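Local coordinates for small S protein (PDB 2WVO) that mediates heterokaryon incompatibility, triggering a lethal reaction when it meets the prion form [het-s] of an incompatible cell after vegetative fusion, at residues E6-A11 against E86-F91; C21-E26 against T140-K145; S70-K75 against L79-V84. All coordinates share one frame; numbering follows the deposited sequence.

Interaction 1 of 3, residues E6-A11 against E86-F91; sequences EIVAGA and EILLLF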
loop_
_atom_site.group_PDB
_atom_site.type_symbol
_atom_site.label_atom_id
_atom_site.label_comp_id
_atom_site.label_asym_id
_atom_site.label_seq_id
_atom_site.Cartn_x
_atom_site.Cartn_y
_atom_site.Cartn_z
ATOM N N GLU A 6 8.268 2.358 13.670
ATOM C CA GLU A 6 8.543 2.795 15.048
ATOM C C GLU A 6 7.872 4.129 15.369
ATOM O O GLU A 6 7.259 4.289 16.421
ATOM C CB GLU A 6 10.048 2.970 15.282
ATOM C CG GLU A 6 10.878 1.720 15.407
ATOM C CD GLU A 6 12.343 2.080 15.649
ATOM O OE1 GLU A 6 12.647 2.631 16.749
ATOM O OE2 GLU A 6 13.176 1.847 14.728
ATOM N N ILE A 7 8.028 5.085 14.458
ATOM C CA ILE A 7 7.390 6.408 14.555
ATOM C C ILE A 7 5.866 6.317 14.700
ATOM O O ILE A 7 5.296 6.925 15.615
ATOM C CB ILE A 7 7.779 7.305 13.352
ATOM C CG1 ILE A 7 9.281 7.610 13.412
ATOM C CG2 ILE A 7 6.928 8.597 13.307
ATOM C CD1 ILE A 7 9.955 7.560 12.057
ATOM N N VAL A 8 5.225 5.536 13.826
ATOM C CA VAL A 8 3.771 5.312 13.907
ATOM C C VAL A 8 3.345 4.622 15.220
ATOM O O VAL A 8 2.248 4.878 15.736
ATOM C CB VAL A 8 3.235 4.509 12.692
ATOM C CG1 VAL A 8 1.721 4.249 12.818
ATOM C CG2 VAL A 8 3.545 5.234 11.385
ATOM N N ALA A 9 4.216 3.753 15.745
ATOM C CA ALA A 9 3.993 3.074 17.023
ATOM C C ALA A 9 4.074 4.013 18.241
ATOM O O ALA A 9 3.651 3.635 19.335
ATOM C CB ALA A 9 4.980 1.903 17.188
ATOM N N GLY A 10 4.601 5.226 18.050
ATOM C CA GLY A 10 4.788 6.186 19.153
ATOM C C GLY A 10 3.555 6.992 19.542
ATOM O O GLY A 10 2.421 6.562 19.310
ATOM N N ALA A 11 3.781 8.172 20.129
ATOM C CA ALA A 11 2.686 9.012 20.663
ATOM C C ALA A 11 2.722 10.450 20.124
ATOM O O ALA A 11 2.372 11.409 20.828
ATOM C CB ALA A 11 2.708 9.000 22.215
ATOM N N GLU A 86 -0.639 6.847 7.358
ATOM C CA GLU A 86 -0.673 6.028 6.139
ATOM C C GLU A 86 0.538 6.296 5.223
ATOM O O GLU A 86 1.098 5.368 4.655
ATOM C CB GLU A 86 -2.058 6.082 5.399
ATOM C CG GLU A 86 -2.485 4.641 4.857
ATOM C CD GLU A 86 -3.937 4.488 4.407
ATOM O OE1 GLU A 86 -4.220 3.713 3.448
ATOM O OE2 GLU A 86 -4.828 5.100 5.000
ATOM N N ILE A 87 0.962 7.553 5.121
ATOM C CA ILE A 87 2.162 7.908 4.362
ATOM C C ILE A 87 3.428 7.236 4.925
ATOM O O ILE A 87 4.276 6.744 4.166
ATOM C CB ILE A 87 2.360 9.445 4.270
ATOM C CG1 ILE A 87 1.273 10.072 3.395
ATOM C CG2 ILE A 87 3.758 9.804 3.739
ATOM C CD1 ILE A 87 1.237 11.602 3.440
ATOM N N LEU A 88 3.538 7.210 6.248
ATOM C CA LEU A 88 4.649 6.554 6.925
ATOM C C LEU A 88 4.660 5.029 6.686
ATOM O O LEU A 88 5.724 4.430 6.483
ATOM C CB LEU A 88 4.568 6.865 8.419
ATOM C CG LEU A 88 5.495 7.808 9.210
ATOM C CD1 LEU A 88 6.614 8.521 8.454
ATOM C CD2 LEU A 88 4.696 8.766 10.075
ATOM N N LEU A 89 3.475 4.421 6.721
ATOM C CA LEU A 89 3.279 3.000 6.424
ATOM C C LEU A 89 3.664 2.638 4.997
ATOM O O LEU A 89 4.141 1.537 4.721
ATOM C CB LEU A 89 1.825 2.609 6.700
ATOM C CG LEU A 89 1.481 1.903 8.031
ATOM C CD1 LEU A 89 2.487 2.103 9.158
ATOM C CD2 LEU A 89 0.082 2.265 8.491
ATOM N N LEU A 90 3.464 3.595 4.109
ATOM C CA LEU A 90 3.869 3.524 2.714
ATOM C C LEU A 90 5.395 3.465 2.552
ATOM O O LEU A 90 5.918 2.692 1.750
ATOM C CB LEU A 90 3.293 4.763 2.023
ATOM C CG LEU A 90 3.228 5.032 0.541
ATOM C CD1 LEU A 90 2.407 3.936 -0.173
ATOM C CD2 LEU A 90 2.597 6.414 0.324
ATOM N N PHE A 91 6.110 4.287 3.313
ATOM C CA PHE A 91 7.571 4.232 3.331
ATOM C C PHE A 91 8.087 2.946 3.981
ATOM O O PHE A 91 9.072 2.382 3.540
ATOM C CB PHE A 91 8.155 5.466 4.042
ATOM C CG PHE A 91 8.276 6.679 3.153
ATOM C CD1 PHE A 91 7.354 7.716 3.237
ATOM C CD2 PHE A 91 9.314 6.780 2.223
ATOM C CE1 PHE A 91 7.470 8.846 2.417
ATOM C CE2 PHE A 91 9.428 7.901 1.405
ATOM C CZ PHE A 91 8.501 8.935 1.502
#
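Helix 3-9, at the N-terminus of the mainly helical globular domain, rests on the long helix 75-104 by setting Ile-7 and Val-8 against Leu-88 and Leu-89. The backbones come nearest at Val-8 and Leu-88, whose CA atoms lie 7.1 Å apart, and the join is wholly apolar. Val-8 does most of the touching with one branch. Its CG2 methyl reaches to 3.5 Å from Leu-88 CB, close against the root of that side chain, and the same methyl comes within 4.0 Å of Leu-89 CD1. A first torsion of 178° turns CG1 to the far side of the backbone N and swings CG2 to the side beside it, which is how a single methyl comes to serve both leucines. Val-8 and Leu-88 run past one another in opposite directions. Ile-7 instead crosses Leu-88 at roughly a right angle, and its branch methyl CG2 meets Leu-88 CD2 at 3.9 Å. Val-8 CG2 thus packs along CB, CG and CD2 of Leu-88, and CD2 is shared with Ile-7; the second torsion of Leu-88, 0°, is eclipsed, an unusual shape for a leucine. Leu-89 leaves its helix at the flank, and only its end bends in to Val-8.

Helix 14-23 adds to the same packing, with Leu-17 and Cys-21 on Leu-88 and Asn-20 on Ile-7. On the dimer side, Phe-5 of the second subunit packs on Val-8 and Glu-92 of that subunit lies on Leu-89, while Glu-86 OE2 makes a salt bridge to Arg-100 NH1 of the second subunit. The contact sets the N-terminal helix on the long helix of the HeLo domain, beside the homodimer interface.

Interaction 2 of 3, residues C21-E26 against T140-K145; sequences CVACFE and TSLAKK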
loop_
_atom_site.group_PDB
_atom_site.type_symbol
_atom_site.label_atom_id
_atom_site.label_comp_id
_atom_site.label_asym_id
_atom_site.label_seq_id
_atom_site.Cartn_x
_atom_site.Cartn_y
_atom_site.Cartn_z
ATOM N N CYS A 21 7.261 12.237 8.057
ATOM C CA CYS A 21 6.915 12.002 6.640
ATOM C C CYS A 21 7.836 12.720 5.650
ATOM O O CYS A 21 8.329 12.130 4.687
ATOM C CB CYS A 21 5.483 12.461 6.346
ATOM S SG CYS A 21 4.214 11.381 6.946
ATOM N N VAL A 22 8.037 14.005 5.887
ATOM C CA VAL A 22 8.865 14.835 5.021
ATOM C C VAL A 22 10.328 14.368 5.055
ATOM O O VAL A 22 10.981 14.263 4.016
ATOM C CB VAL A 22 8.736 16.346 5.393
ATOM C CG1 VAL A 22 9.702 17.196 4.563
ATOM C CG2 VAL A 22 7.295 16.827 5.194
ATOM N N ALA A 23 10.820 14.065 6.248
ATOM C CA ALA A 23 12.203 13.653 6.430
ATOM C C ALA A 23 12.504 12.276 5.805
ATOM O O ALA A 23 13.651 11.990 5.468
ATOM C CB ALA A 23 12.570 13.681 7.918
ATOM N N CYS A 24 11.471 11.444 5.656
ATOM C CA CYS A 24 11.563 10.142 4.978
ATOM C C CYS A 24 12.102 10.208 3.544
ATOM O O CYS A 24 12.673 9.231 3.048
ATOM C CB CYS A 24 10.196 9.462 4.941
ATOM S SG CYS A 24 9.750 8.594 6.438
ATOM N N PHE A 25 11.917 11.351 2.890
ATOM C CA PHE A 25 12.327 11.536 1.505
ATOM C C PHE A 25 13.845 11.726 1.360
ATOM O O PHE A 25 14.417 11.402 0.322
ATOM C CB PHE A 25 11.606 12.736 0.908
ATOM C CG PHE A 25 10.178 12.477 0.514
ATOM C CD1 PHE A 25 9.134 12.743 1.403
ATOM C CD2 PHE A 25 9.866 12.023 -0.766
ATOM C CE1 PHE A 25 7.805 12.537 1.029
ATOM C CE2 PHE A 25 8.541 11.815 -1.157
ATOM C CZ PHE A 25 7.503 12.071 -0.258
ATOM N N GLU A 26 14.482 12.221 2.413
ATOM C CA GLU A 26 15.877 12.651 2.370
ATOM C C GLU A 26 16.856 11.575 1.907
ATOM O O GLU A 26 17.689 11.823 1.029
ATOM C CB GLU A 26 16.314 13.160 3.743
ATOM C CG GLU A 26 17.171 14.412 3.698
ATOM C CD GLU A 26 16.337 15.694 3.501
ATOM O OE1 GLU A 26 16.748 16.530 2.657
ATOM O OE2 GLU A 26 15.279 15.865 4.185
ATOM N N THR A 140 15.385 20.409 12.671
ATOM C CA THR A 140 15.394 18.997 13.029
ATOM C C THR A 140 15.785 18.698 14.478
ATOM O O THR A 140 16.959 18.772 14.862
ATOM C CB THR A 140 16.238 18.137 12.023
ATOM O OG1 THR A 140 16.138 16.749 12.373
ATOM C CG2 THR A 140 17.719 18.574 11.991
ATOM N N SER A 141 14.769 18.380 15.277
ATOM C CA SER A 141 14.977 17.654 16.522
ATOM C C SER A 141 15.193 16.202 16.108
ATOM O O SER A 141 15.961 15.468 16.736
ATOM C CB SER A 141 13.759 17.771 17.446
ATOM O OG SER A 141 13.672 19.063 18.029
ATOM N N LEU A 142 14.521 15.832 15.014
ATOM C CA LEU A 142 14.450 14.465 14.489
ATOM C C LEU A 142 15.803 13.760 14.376
ATOM O O LEU A 142 16.769 14.317 13.841
ATOM C CB LEU A 142 13.743 14.459 13.124
ATOM C CG LEU A 142 12.210 14.478 12.985
ATOM C CD1 LEU A 142 11.523 15.533 13.836
ATOM C CD2 LEU A 142 11.830 14.668 11.525
ATOM N N ALA A 143 15.849 12.536 14.899
ATOM C CA ALA A 143 17.001 11.654 14.748
ATOM C C ALA A 143 17.203 11.309 13.269
ATOM O O ALA A 143 16.237 11.251 12.498
ATOM C CB ALA A 143 16.801 10.384 15.571
ATOM N N LYS A 144 18.454 11.089 12.880
ATOM C CA LYS A 144 18.789 10.775 11.491
ATOM C C LYS A 144 18.218 9.417 11.065
ATOM O O LYS A 144 18.153 8.470 11.860
ATOM C CB LYS A 144 20.306 10.811 11.284
ATOM C CG LYS A 144 20.743 10.920 9.827
ATOM C CD LYS A 144 22.242 11.157 9.719
ATOM C CE LYS A 144 22.717 11.123 8.274
ATOM N NZ LYS A 144 24.153 11.531 8.167
ATOM N N LYS A 145 17.789 9.343 9.810
ATOM C CA LYS A 145 17.263 8.108 9.234
ATOM C C LYS A 145 18.333 7.447 8.362
ATOM O O LYS A 145 19.323 8.086 7.988
ATOM C CB LYS A 145 15.999 8.408 8.429
ATOM C CG LYS A 145 14.804 8.776 9.288
ATOM C CD LYS A 145 13.947 9.850 8.639
ATOM C CE LYS A 145 12.499 9.788 9.110
ATOM N NZ LYS A 145 12.326 9.817 10.586
#
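The carbonyl oxygen of Ala-23 accepts a backbone hydrogen bond from Glu-26 N at 3.2 Å, and the aliphatic chain of Lys-145 lies against the same oxygen, with CD 3.8 Å from Ala-23 O. That bond closes a type I beta turn from Ala-23 to Glu-26. Lys-145 arches over the turn. Its first torsion of -71° places CG beside its own backbone N, and bends at chi2 and chi4 (143° and 54°) curl the chain inward to bring CE alongside Cys-24. There CE sits 4.0 Å from Cys-24 N and equally far from Cys-24 SG, a packing of methylene on sulfur and peptide. The ammonium group reaches back along helix 14-23 to a hydrogen bond between NZ and Asn-20 OD1, one residue ahead of the 21-26 segment, so the lysine is tied down at its polar end while its hydrocarbon part lies on the backbone of Ala-23 and Cys-24.

Each segment stands just ahead of a strand: strand 28-30 follows the first and strand 148-150 the second, and these two strands pair in parallel as the small sheet of an otherwise helical domain. The contact therefore brings together the two approaches to that sheet.

Beside the lysine, Leu-142 adds an apolar touch, its CD2 methyl meeting Ala-23 CB at 3.8 Å. Ala-23 CB is thus touched by both partners, for Lys-145 CE is 4.1 Å from it. Further along the turn, Glu-26 OE2 forms a salt bridge with Lys-49 NZ of helix 38-59.

Interaction 3 of 3, residues S70-K75 against L79-V84; sequences SAPIDK and LAKSIV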
loop_
_atom_site.group_PDB
_atom_site.type_symbol
_atom_site.label_atom_id
_atom_site.label_comp_id
_atom_site.label_asym_id
_atom_site.label_seq_id
_atom_site.Cartn_x
_atom_site.Cartn_y
_atom_site.Cartn_z
ATOM N N SER A 70 -1.543 14.024 20.859
ATOM C CA SER A 70 -1.647 12.587 20.545
ATOM C C SER A 70 -3.060 12.154 20.185
ATOM O O SER A 70 -3.258 11.210 19.426
ATOM C CB SER A 70 -1.213 11.759 21.758
ATOM O OG SER A 70 0.136 12.009 22.080
ATOM N N ALA A 71 -4.041 12.829 20.768
ATOM C CA ALA A 71 -5.437 12.497 20.546
ATOM C C ALA A 71 -6.247 13.744 20.185
ATOM O O ALA A 71 -6.867 14.349 21.062
ATOM C CB ALA A 71 -6.021 11.792 21.786
ATOM N N PRO A 72 -6.210 14.152 18.890
ATOM C CA PRO A 72 -7.064 15.227 18.375
ATOM C C PRO A 72 -8.550 14.912 18.476
ATOM O O PRO A 72 -8.947 13.750 18.428
ATOM C CB PRO A 72 -6.659 15.322 16.900
ATOM C CG PRO A 72 -6.031 14.009 16.579
ATOM C CD PRO A 72 -5.319 13.628 17.834
ATOM N N ILE A 73 -9.350 15.967 18.596
ATOM C CA ILE A 73 -10.800 15.880 18.785
ATOM C C ILE A 73 -11.502 16.218 17.475
ATOM O O ILE A 73 -12.489 15.587 17.087
ATOM C CB ILE A 73 -11.272 16.897 19.861
ATOM C CG1 ILE A 73 -10.625 16.611 21.221
ATOM C CG2 ILE A 73 -12.810 16.933 19.959
ATOM C CD1 ILE A 73 -10.852 17.724 22.243
ATOM N N ASP A 74 -10.972 17.238 16.816
ATOM C CA ASP A 74 -11.491 17.770 15.571
ATOM C C ASP A 74 -11.367 16.749 14.433
ATOM O O ASP A 74 -10.287 16.196 14.209
ATOM C CB ASP A 74 -10.658 19.001 15.248
ATOM C CG ASP A 74 -11.450 20.085 14.616
ATOM O OD1 ASP A 74 -11.737 21.093 15.326
ATOM O OD2 ASP A 74 -11.765 19.928 13.407
ATOM N N LYS A 75 -12.471 16.510 13.726
ATOM C CA LYS A 75 -12.544 15.507 12.657
ATOM C C LYS A 75 -11.502 15.693 11.563
ATOM O O LYS A 75 -10.896 14.723 11.109
ATOM C CB LYS A 75 -13.933 15.485 12.014
ATOM C CG LYS A 75 -14.803 14.322 12.430
ATOM C CD LYS A 75 -15.517 14.568 13.755
ATOM C CE LYS A 75 -16.514 13.453 14.042
ATOM N NZ LYS A 75 -17.459 13.231 12.903
ATOM N N LEU A 79 -8.614 13.086 10.622
ATOM C CA LEU A 79 -8.354 12.678 9.240
ATOM C C LEU A 79 -6.882 12.894 8.868
ATOM O O LEU A 79 -6.240 11.985 8.379
ATOM C CB LEU A 79 -9.271 13.431 8.270
ATOM C CG LEU A 79 -10.648 12.833 7.958
ATOM C CD1 LEU A 79 -11.709 13.910 7.795
ATOM C CD2 LEU A 79 -10.579 11.972 6.700
ATOM N N ALA A 80 -6.366 14.097 9.108
ATOM C CA ALA A 80 -4.962 14.424 8.859
ATOM C C ALA A 80 -3.991 13.438 9.522
ATOM O O ALA A 80 -3.009 13.026 8.902
ATOM C CB ALA A 80 -4.648 15.866 9.282
ATOM N N LYS A 81 -4.276 13.058 10.765
ATOM C CA LYS A 81 -3.430 12.128 11.515
ATOM C C LYS A 81 -3.377 10.738 10.874
ATOM O O LYS A 81 -2.319 10.110 10.791
ATOM C CB LYS A 81 -3.897 12.043 12.975
ATOM C CG LYS A 81 -3.030 11.161 13.883
ATOM C CD LYS A 81 -3.010 11.681 15.325
ATOM C CE LYS A 81 -3.087 10.569 16.377
ATOM N NZ LYS A 81 -2.055 9.504 16.322
ATOM N N SER A 82 -4.530 10.268 10.423
ATOM C CA SER A 82 -4.663 8.979 9.781
ATOM C C SER A 82 -3.873 8.971 8.471
ATOM O O SER A 82 -3.098 8.055 8.208
ATOM C CB SER A 82 -6.146 8.709 9.527
ATOM O OG SER A 82 -6.310 7.507 8.804
ATOM N N ILE A 83 -4.049 10.030 7.684
ATOM C CA ILE A 83 -3.398 10.160 6.381
ATOM C C ILE A 83 -1.866 10.141 6.484
ATOM O O ILE A 83 -1.178 9.461 5.728
ATOM C CB ILE A 83 -3.874 11.460 5.669
ATOM C CG1 ILE A 83 -5.277 11.255 5.091
ATOM C CG2 ILE A 83 -2.888 11.853 4.571
ATOM C CD1 ILE A 83 -6.099 12.546 4.927
ATOM N N VAL A 84 -1.351 10.897 7.445
ATOM C CA VAL A 84 0.080 11.070 7.668
ATOM C C VAL A 84 0.699 9.767 8.239
ATOM O O VAL A 84 1.828 9.386 7.905
ATOM C CB VAL A 84 0.257 12.401 8.500
ATOM C CG1 VAL A 84 1.011 12.234 9.761
ATOM C CG2 VAL A 84 0.709 13.594 7.619
#
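The backbone of Lys-75 joins that of Leu-79 by an i to i+4 hydrogen bond, Leu-79 N to Lys-75 O at 2.9 Å, nearly straight with an N-H...O angle of 164°. It belongs to the first turn of helix 75-104, with Asp-74 at the N-cap position, so the contact is a helix start and the irregular chain that leads into it. Higher up the helix the lead-in runs further off, the CA atoms of Pro-72 and Lys-81 being 8.4 Å apart.

Leu-79 hugs the carbonyl it bonds to: its CD1 methyl lies 3.5 Å from Lys-75 O. Arg-100 of the second subunit packs on this leucine.

Lys-81 bridges the wider gap. Its first torsion (chi1 -176°) sends CG out on the far side from its backbone N, and the chain, bent at chi2, chi3 and chi4, crosses the ring of Pro-72 at about a right angle, CD resting 3.9 Å from Pro-72 CD. It ends at Glu-85, where NZ forms a salt bridge with OE1. On that path Lys-81 CE passes 3.1 Å from the backbone oxygen Ser-70 O.

Interactions 1 and 3 share helix 75-104 and lie with their centres about 13 Å apart; both touch the second subunit. Interaction 2 lies away from the dimer partner, its centre about 12 Å from that of interaction 1 and about 20 Å from that of interaction 3. Along the chain, interactions 1 and 2 interlace, while the short-range interaction 3 is nested inside both loops. The three also meet directly: Leu-88 CD1 packs on Cys-24 SG, Phe-91 and Phe-25 stack edge-to-face, and Ala-11 O and Ser-70 OG probably form a hydrogen bond. Helix 75-104 thus unites the N-terminal helices and the dimer surface in one globular domain, the part required for programmed cell death.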